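Local coordinates for Fe(2+) transporter FeoB (Methanocaldococcus jannaschii, PDB 2WJI), which probably moves ferrous iron across the cell membrane in a GTP-driven uptake system, its N-terminal G domain binding and releasing guanine nucleotides, at residues 108-116 with 155-165. Sequence-based numbering, arbitrary orientation.
With GNP (phosphoaminophosphonic acid-guanylate ester), chain C.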
ATOM      1  N   GLY A 108     -12.678   7.745  -5.582  1.00 47.78           N
ATOM      2  CA  GLY A 108     -13.505   7.312  -4.470  1.00 45.35           C
ATOM      3  C   GLY A 108     -13.028   6.057  -3.763  1.00 43.39           C
ATOM      4  O   GLY A 108     -13.788   5.423  -3.043  1.00 39.85           O
ATOM      5  N   ALA A 109     -11.768   5.693  -3.960  1.00 44.72           N
ATOM      6  CA  ALA A 109     -11.240   4.493  -3.332  1.00 42.63           C
ATOM      7  C   ALA A 109     -11.168   4.669  -1.820  1.00 36.82           C
ATOM      8  O   ALA A 109     -10.812   5.742  -1.337  1.00 37.77           O
ATOM      9  CB  ALA A 109      -9.868   4.159  -3.899  1.00 47.59           C
ATOM     10  N   ASN A 110     -11.546   3.626  -1.082  1.00 34.48           N
ATOM     11  CA  ASN A 110     -11.310   3.572   0.358  1.00 32.36           C
ATOM     12  C   ASN A 110      -9.819   3.388   0.591  1.00 31.76           C
ATOM     13  O   ASN A 110      -9.268   2.323   0.322  1.00 31.88           O
ATOM     14  CB  ASN A 110     -12.075   2.412   0.993  1.00 28.44           C
ATOM     15  CG  ASN A 110     -12.056   2.467   2.512  1.00 34.22           C
ATOM     16  OD1 ASN A 110     -11.871   3.532   3.100  1.00 40.96           O
ATOM     17  ND2 ASN A 110     -12.260   1.321   3.152  1.00 29.74           N
ATOM     18  N   LEU A 111      -9.165   4.420   1.105  1.00 33.60           N
ATOM     19  CA  LEU A 111      -7.718   4.494   0.997  1.00 34.28           C
ATOM     20  C   LEU A 111      -7.008   4.501   2.342  1.00 32.05           C
ATOM     21  O   LEU A 111      -7.532   5.006   3.333  1.00 31.77           O
ATOM     22  CB  LEU A 111      -7.338   5.741   0.201  1.00 36.81           C
ATOM     23  CG  LEU A 111      -5.905   5.872  -0.299  1.00 40.56           C
ATOM     24  CD1 LEU A 111      -5.563   4.756  -1.280  1.00 35.48           C
ATOM     25  CD2 LEU A 111      -5.728   7.232  -0.949  1.00 44.05           C
ATOM     26  N   LEU A 112      -5.805   3.932   2.349  1.00 29.25           N
ATOM     27  CA  LEU A 112      -4.930   3.913   3.515  1.00 27.73           C
ATOM     28  C   LEU A 112      -3.497   4.032   3.019  1.00 28.21           C
ATOM     29  O   LEU A 112      -3.089   3.332   2.088  1.00 30.35           O
ATOM     30  CB  LEU A 112      -5.085   2.613   4.294  1.00 27.52           C
ATOM     31  CG  LEU A 112      -4.051   2.401   5.400  1.00 34.62           C
ATOM     32  CD1 LEU A 112      -4.107   3.548   6.385  1.00 41.82           C
ATOM     33  CD2 LEU A 112      -4.280   1.073   6.122  1.00 34.86           C
ATOM     34  N   LEU A 113      -2.733   4.915   3.648  1.00 26.54           N
ATOM     35  CA  LEU A 113      -1.393   5.227   3.179  1.00 28.97           C
ATOM     36  C   LEU A 113      -0.336   4.503   4.010  1.00 29.07           C
ATOM     37  O   LEU A 113      -0.259   4.682   5.224  1.00 33.75           O
ATOM     38  CB  LEU A 113      -1.173   6.737   3.245  1.00 36.52           C
ATOM     39  CG  LEU A 113      -0.544   7.387   2.016  1.00 47.17           C
ATOM     40  CD1 LEU A 113      -1.258   6.901   0.778  1.00 50.06           C
ATOM     41  CD2 LEU A 113      -0.621   8.903   2.118  1.00 46.97           C
ATOM     42  N   ALA A 114       0.460   3.669   3.351  1.00 26.94           N
ATOM     43  CA  ALA A 114       1.600   3.026   3.981  1.00 27.44           C
ATOM     44  C   ALA A 114       2.869   3.749   3.541  1.00 29.20           C
ATOM     45  O   ALA A 114       3.261   3.692   2.374  1.00 25.94           O
ATOM     46  CB  ALA A 114       1.652   1.548   3.615  1.00 26.35           C
ATOM     47  N   LEU A 115       3.499   4.423   4.498  1.00 25.86           N
ATOM     48  CA  LEU A 115       4.637   5.295   4.251  1.00 24.58           C
ATOM     49  C   LEU A 115       5.916   4.526   4.547  1.00 25.96           C
ATOM     50  O   LEU A 115       6.350   4.422   5.704  1.00 23.17           O
ATOM     51  CB  LEU A 115       4.513   6.532   5.138  1.00 25.92           C
ATOM     52  CG  LEU A 115       5.530   7.663   5.025  1.00 31.89           C
ATOM     53  CD1 LEU A 115       5.441   8.354   3.674  1.00 34.77           C
ATOM     54  CD2 LEU A 115       5.286   8.651   6.148  1.00 34.51           C
ATOM     55  N   ASN A 116       6.488   3.962   3.491  1.00 21.96           N
ATOM     56  CA  ASN A 116       7.601   3.039   3.586  1.00 25.78           C
ATOM     57  C   ASN A 116       8.972   3.716   3.519  1.00 28.02           C
ATOM     58  O   ASN A 116       9.086   4.902   3.205  1.00 30.77           O
ATOM     59  CB  ASN A 116       7.480   1.983   2.485  1.00 24.28           C
ATOM     60  CG  ASN A 116       8.267   0.726   2.796  1.00 29.61           C
ATOM     61  OD1 ASN A 116       8.461   0.381   3.958  1.00 31.93           O
ATOM     62  ND2 ASN A 116       8.710   0.025   1.756  1.00 28.27           N
ATOM     63  N   LEU A 155       0.580  -1.934  10.378  1.00 29.99           N
ATOM     64  CA  LEU A 155      -0.113  -1.941   9.090  1.00 27.42           C
ATOM     65  C   LEU A 155      -1.290  -2.906   9.122  1.00 27.31           C
ATOM     66  O   LEU A 155      -2.384  -2.549   8.696  1.00 26.48           O
ATOM     67  CB  LEU A 155       0.835  -2.294   7.939  1.00 27.01           C
ATOM     68  CG  LEU A 155       0.235  -2.270   6.518  1.00 27.71           C
ATOM     69  CD1 LEU A 155      -0.479  -0.954   6.240  1.00 27.01           C
ATOM     70  CD2 LEU A 155       1.317  -2.522   5.463  1.00 23.31           C
ATOM     71  N   LYS A 156      -1.078  -4.119   9.633  1.00 30.68           N
ATOM     72  CA  LYS A 156      -2.179  -5.081   9.750  1.00 33.45           C
ATOM     73  C   LYS A 156      -3.314  -4.514  10.594  1.00 28.80           C
ATOM     74  O   LYS A 156      -4.493  -4.751  10.329  1.00 28.49           O
ATOM     75  CB  LYS A 156      -1.707  -6.400  10.355  1.00 30.77           C
ATOM     76  CG  LYS A 156      -0.857  -7.252   9.427  1.00 32.15           C
ATOM     77  CD  LYS A 156      -0.361  -8.482  10.178  1.00 35.23           C
ATOM     78  CE  LYS A 156       0.300  -9.482   9.250  1.00 40.29           C
ATOM     79  NZ  LYS A 156       0.847 -10.633  10.027  1.00 40.82           N
ATOM     80  N   LYS A 157      -2.955  -3.756  11.619  1.00 30.62           N
ATOM     81  CA  LYS A 157      -3.957  -3.210  12.517  1.00 30.83           C
ATOM     82  C   LYS A 157      -4.716  -2.071  11.856  1.00 26.80           C
ATOM     83  O   LYS A 157      -5.944  -2.000  11.950  1.00 26.44           O
ATOM     84  CB  LYS A 157      -3.323  -2.749  13.831  1.00 30.64           C
ATOM     85  CG  LYS A 157      -4.275  -2.024  14.765  1.00 40.99           C
ATOM     86  CD  LYS A 157      -3.635  -1.801  16.130  1.00 50.42           C
ATOM     87  CE  LYS A 157      -4.196  -0.562  16.814  1.00 57.79           C
ATOM     88  NZ  LYS A 157      -5.621  -0.719  17.213  1.00 62.52           N
ATOM     89  N   ALA A 158      -3.983  -1.178  11.199  1.00 31.00           N
ATOM     90  CA  ALA A 158      -4.590  -0.054  10.510  1.00 27.49           C
ATOM     91  C   ALA A 158      -5.515  -0.559   9.424  1.00 26.73           C
ATOM     92  O   ALA A 158      -6.606  -0.023   9.235  1.00 34.29           O
ATOM     93  CB  ALA A 158      -3.526   0.853   9.920  1.00 25.21           C
ATOM     94  N   ILE A 159      -5.082  -1.595   8.709  1.00 23.20           N
ATOM     95  CA  ILE A 159      -5.935  -2.215   7.687  1.00 23.24           C
ATOM     96  C   ILE A 159      -7.267  -2.715   8.267  1.00 27.07           C
ATOM     97  O   ILE A 159      -8.345  -2.388   7.769  1.00 27.56           O
ATOM     98  CB  ILE A 159      -5.210  -3.382   6.977  1.00 20.15           C
ATOM     99  CG1 ILE A 159      -4.109  -2.846   6.071  1.00 19.06           C
ATOM    100  CG2 ILE A 159      -6.189  -4.226   6.177  1.00 30.55           C
ATOM    101  CD1 ILE A 159      -3.291  -3.936   5.384  1.00 22.85           C
ATOM    102  N   SER A 160      -7.200  -3.501   9.329  1.00 29.02           N
ATOM    103  CA  SER A 160      -8.417  -4.082   9.900  1.00 32.74           C
ATOM    104  C   SER A 160      -9.436  -3.042  10.390  1.00 26.21           C
ATOM    105  O   SER A 160     -10.617  -3.332  10.495  1.00 33.87           O
ATOM    106  CB  SER A 160      -8.064  -5.032  11.045  1.00 38.57           C
ATOM    107  OG  SER A 160      -7.611  -4.294  12.154  1.00 36.36           O
ATOM    108  N   ILE A 161      -8.966  -1.849  10.730  1.00 32.97           N
ATOM    109  CA  ILE A 161      -9.854  -0.769  11.145  1.00 32.87           C
ATOM    110  C   ILE A 161     -10.398  -0.060   9.911  1.00 34.37           C
ATOM    111  O   ILE A 161     -11.589   0.263   9.843  1.00 31.81           O
ATOM    112  CB  ILE A 161      -9.117   0.255  12.039  1.00 36.45           C
ATOM    113  CG1 ILE A 161      -8.902  -0.311  13.443  1.00 37.48           C
ATOM    114  CG2 ILE A 161      -9.887   1.569  12.113  1.00 36.59           C
ATOM    115  CD1 ILE A 161      -7.822   0.436  14.263  1.00 37.20           C
ATOM    116  N   ALA A 162      -9.524   0.156   8.930  1.00 30.79           N
ATOM    117  CA  ALA A 162      -9.889   0.877   7.715  1.00 34.14           C
ATOM    118  C   ALA A 162     -10.933   0.181   6.833  1.00 37.48           C
ATOM    119  O   ALA A 162     -11.656   0.854   6.099  1.00 34.99           O
ATOM    120  CB  ALA A 162      -8.637   1.212   6.893  1.00 37.02           C
ATOM    121  N   VAL A 163     -11.008  -1.149   6.874  1.00 42.47           N
ATOM    122  CA  VAL A 163     -11.968  -1.856   6.019  1.00 50.76           C
ATOM    123  C   VAL A 163     -13.399  -1.683   6.516  1.00 62.02           C
ATOM    124  O   VAL A 163     -14.357  -1.934   5.783  1.00 68.86           O
ATOM    125  CB  VAL A 163     -11.680  -3.376   5.882  1.00 24.36           C
ATOM    126  CG1 VAL A 163     -10.486  -3.625   4.993  1.00 26.36           C
ATOM    127  CG2 VAL A 163     -11.529  -4.035   7.254  1.00 25.90           C
ATOM    128  N   LYS A 164     -13.534  -1.261   7.767  1.00 63.74           N
ATOM    129  CA  LYS A 164     -14.839  -1.042   8.367  1.00 68.02           C
ATOM    130  C   LYS A 164     -15.266   0.409   8.179  1.00 79.44           C
ATOM    131  O   LYS A 164     -16.454   0.734   8.231  1.00 80.68           O
ATOM    132  CB  LYS A 164     -14.789  -1.412   9.845  1.00 64.32           C
ATOM    133  CG  LYS A 164     -14.360  -2.854  10.077  1.00 63.79           C
ATOM    134  CD  LYS A 164     -13.798  -3.063  11.472  1.00 65.42           C
ATOM    135  CE  LYS A 164     -13.548  -4.539  11.749  1.00 65.01           C
ATOM    136  NZ  LYS A 164     -12.777  -5.199  10.658  1.00 62.57           N
ATOM    137  N   ASP A 165     -14.282   1.276   7.953  1.00 86.90           N
ATOM    138  CA  ASP A 165     -14.533   2.683   7.659  1.00 92.82           C
ATOM    139  C   ASP A 165     -14.877   2.871   6.184  1.00 93.26           C
ATOM    140  O   ASP A 165     -16.044   3.012   5.818  1.00 94.01           O
ATOM    141  CB  ASP A 165     -13.310   3.536   8.019  1.00 95.54           C
ATOM    142  CG  ASP A 165     -13.050   3.594   9.516  1.00 98.58           C
ATOM    143  OD1 ASP A 165     -12.404   4.564   9.968  1.00 98.34           O
ATOM    144  OD2 ASP A 165     -13.492   2.675  10.241  1.00 99.85           O
TER
HETATM  145  PG  GNP C1166       8.205  -2.962  -8.434  1.00 32.59           P
HETATM  146  O1G GNP C1166       7.293  -4.141  -8.325  1.00 29.73           O
HETATM  147  O2G GNP C1166       7.491  -1.676  -8.810  1.00 29.98           O
HETATM  148  O3G GNP C1166       9.210  -3.433  -9.457  1.00 37.89           O
HETATM  149  N3B GNP C1166       8.987  -2.719  -7.054  1.00 31.56           N
HETATM  150  PB  GNP C1166       8.423  -2.887  -5.564  1.00 31.59           P
HETATM  151  O1B GNP C1166       7.490  -1.783  -5.265  1.00 27.88           O
HETATM  152  O2B GNP C1166       7.871  -4.235  -5.432  1.00 26.02           O
HETATM  153  O3A GNP C1166       9.601  -2.762  -4.584  1.00 30.98           O
HETATM  154  PA  GNP C1166      10.333  -3.904  -3.839  1.00 32.39           P
HETATM  155  O1A GNP C1166       9.543  -4.286  -2.639  1.00 36.74           O
HETATM  156  O2A GNP C1166      10.720  -5.004  -4.752  1.00 26.57           O
HETATM  157  O5' GNP C1166      11.651  -3.244  -3.309  1.00 43.44           O
HETATM  158  C5' GNP C1166      12.273  -2.211  -4.061  1.00 41.36           C
HETATM  159  C4' GNP C1166      13.590  -1.827  -3.412  1.00 38.57           C
HETATM  160  O4' GNP C1166      13.361  -0.995  -2.244  1.00 31.70           O
HETATM  161  C3' GNP C1166      14.434  -3.005  -2.938  1.00 39.43           C
HETATM  162  O3' GNP C1166      15.812  -2.685  -3.084  1.00 44.20           O
HETATM  163  C2' GNP C1166      14.077  -3.088  -1.469  1.00 36.88           C
HETATM  164  O2' GNP C1166      15.117  -3.656  -0.704  1.00 42.39           O
HETATM  165  C1' GNP C1166      13.955  -1.611  -1.128  1.00 30.41           C
HETATM  166  N9  GNP C1166      13.141  -1.407   0.058  1.00 29.52           N
HETATM  167  C8  GNP C1166      11.906  -1.957   0.314  1.00 32.81           C
HETATM  168  N7  GNP C1166      11.426  -1.603   1.475  1.00 31.57           N
HETATM  169  C5  GNP C1166      12.409  -0.782   2.027  1.00 28.46           C
HETATM  170  C6  GNP C1166      12.453  -0.103   3.270  1.00 30.48           C
HETATM  171  O6  GNP C1166      11.600  -0.096   4.172  1.00 32.23           O
HETATM  172  N1  GNP C1166      13.637   0.621   3.435  1.00 22.50           N
HETATM  173  C2  GNP C1166      14.655   0.682   2.509  1.00 30.08           C
HETATM  174  N2  GNP C1166      15.722   1.432   2.843  1.00 26.42           N
HETATM  175  N3  GNP C1166      14.621   0.053   1.338  1.00 32.81           N
HETATM  176  C4  GNP C1166      13.476  -0.657   1.166  1.00 30.18           C
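Strand 111-116 and helix 155-162 run nearly antiparallel, at 170°, with their axes 9.5 Å apart at the closest. Leu112 and Ala114 point toward the helix. Ala162 lies across from Leu112, and Leu155 across from Ala114.

Leu112 carries most of the apolar contact through CD2. CG is anti to the backbone N (chi1 171°), and the second torsion sets CD2 on the helix. There Leu112 CD2 lies 3.9 Å from Ala158 CB and 3.8 Å from the backbone N of Ile159. CG1 of Ile159 also touches it; Leu155 CD1 and Ala162 CB lie a little farther off. Farther along, Ala114 CB meets Leu155 CD1 at 4.2 Å.

Asn110, just before the strand, makes the polar link. Its ND2 donates to Ala162 O at 3.0 Å and 159°. The oxygen lies close to the amide plane, but ND2 is tilted from the carbonyl plane. ND2 also bonds to Asp83 O, so one amide group ties two backbone carbonyls. A leucine here would probably leave both carbonyls without this donor and lose the link to the helix.

At the far end of the strand, GTP-binding Asn116 brings ND2 within 3.2 Å of N7 of the bound GTP analogue. Its amide is hydrogen-bonded to Val14 O and Ala146 N. This is consistent with guanine recognition by the Asn-Lys-x-Asp motif of G proteins.

This is helix-on-sheet packing in the P-loop G-domain fold. Strand 111-116 lies between the parallel strands 84-90 and 141-143. Helix 152-162 packs over one sheet face, where Ala158 also touches Val142, while Lys156 and Lys157 reach strand 42-47.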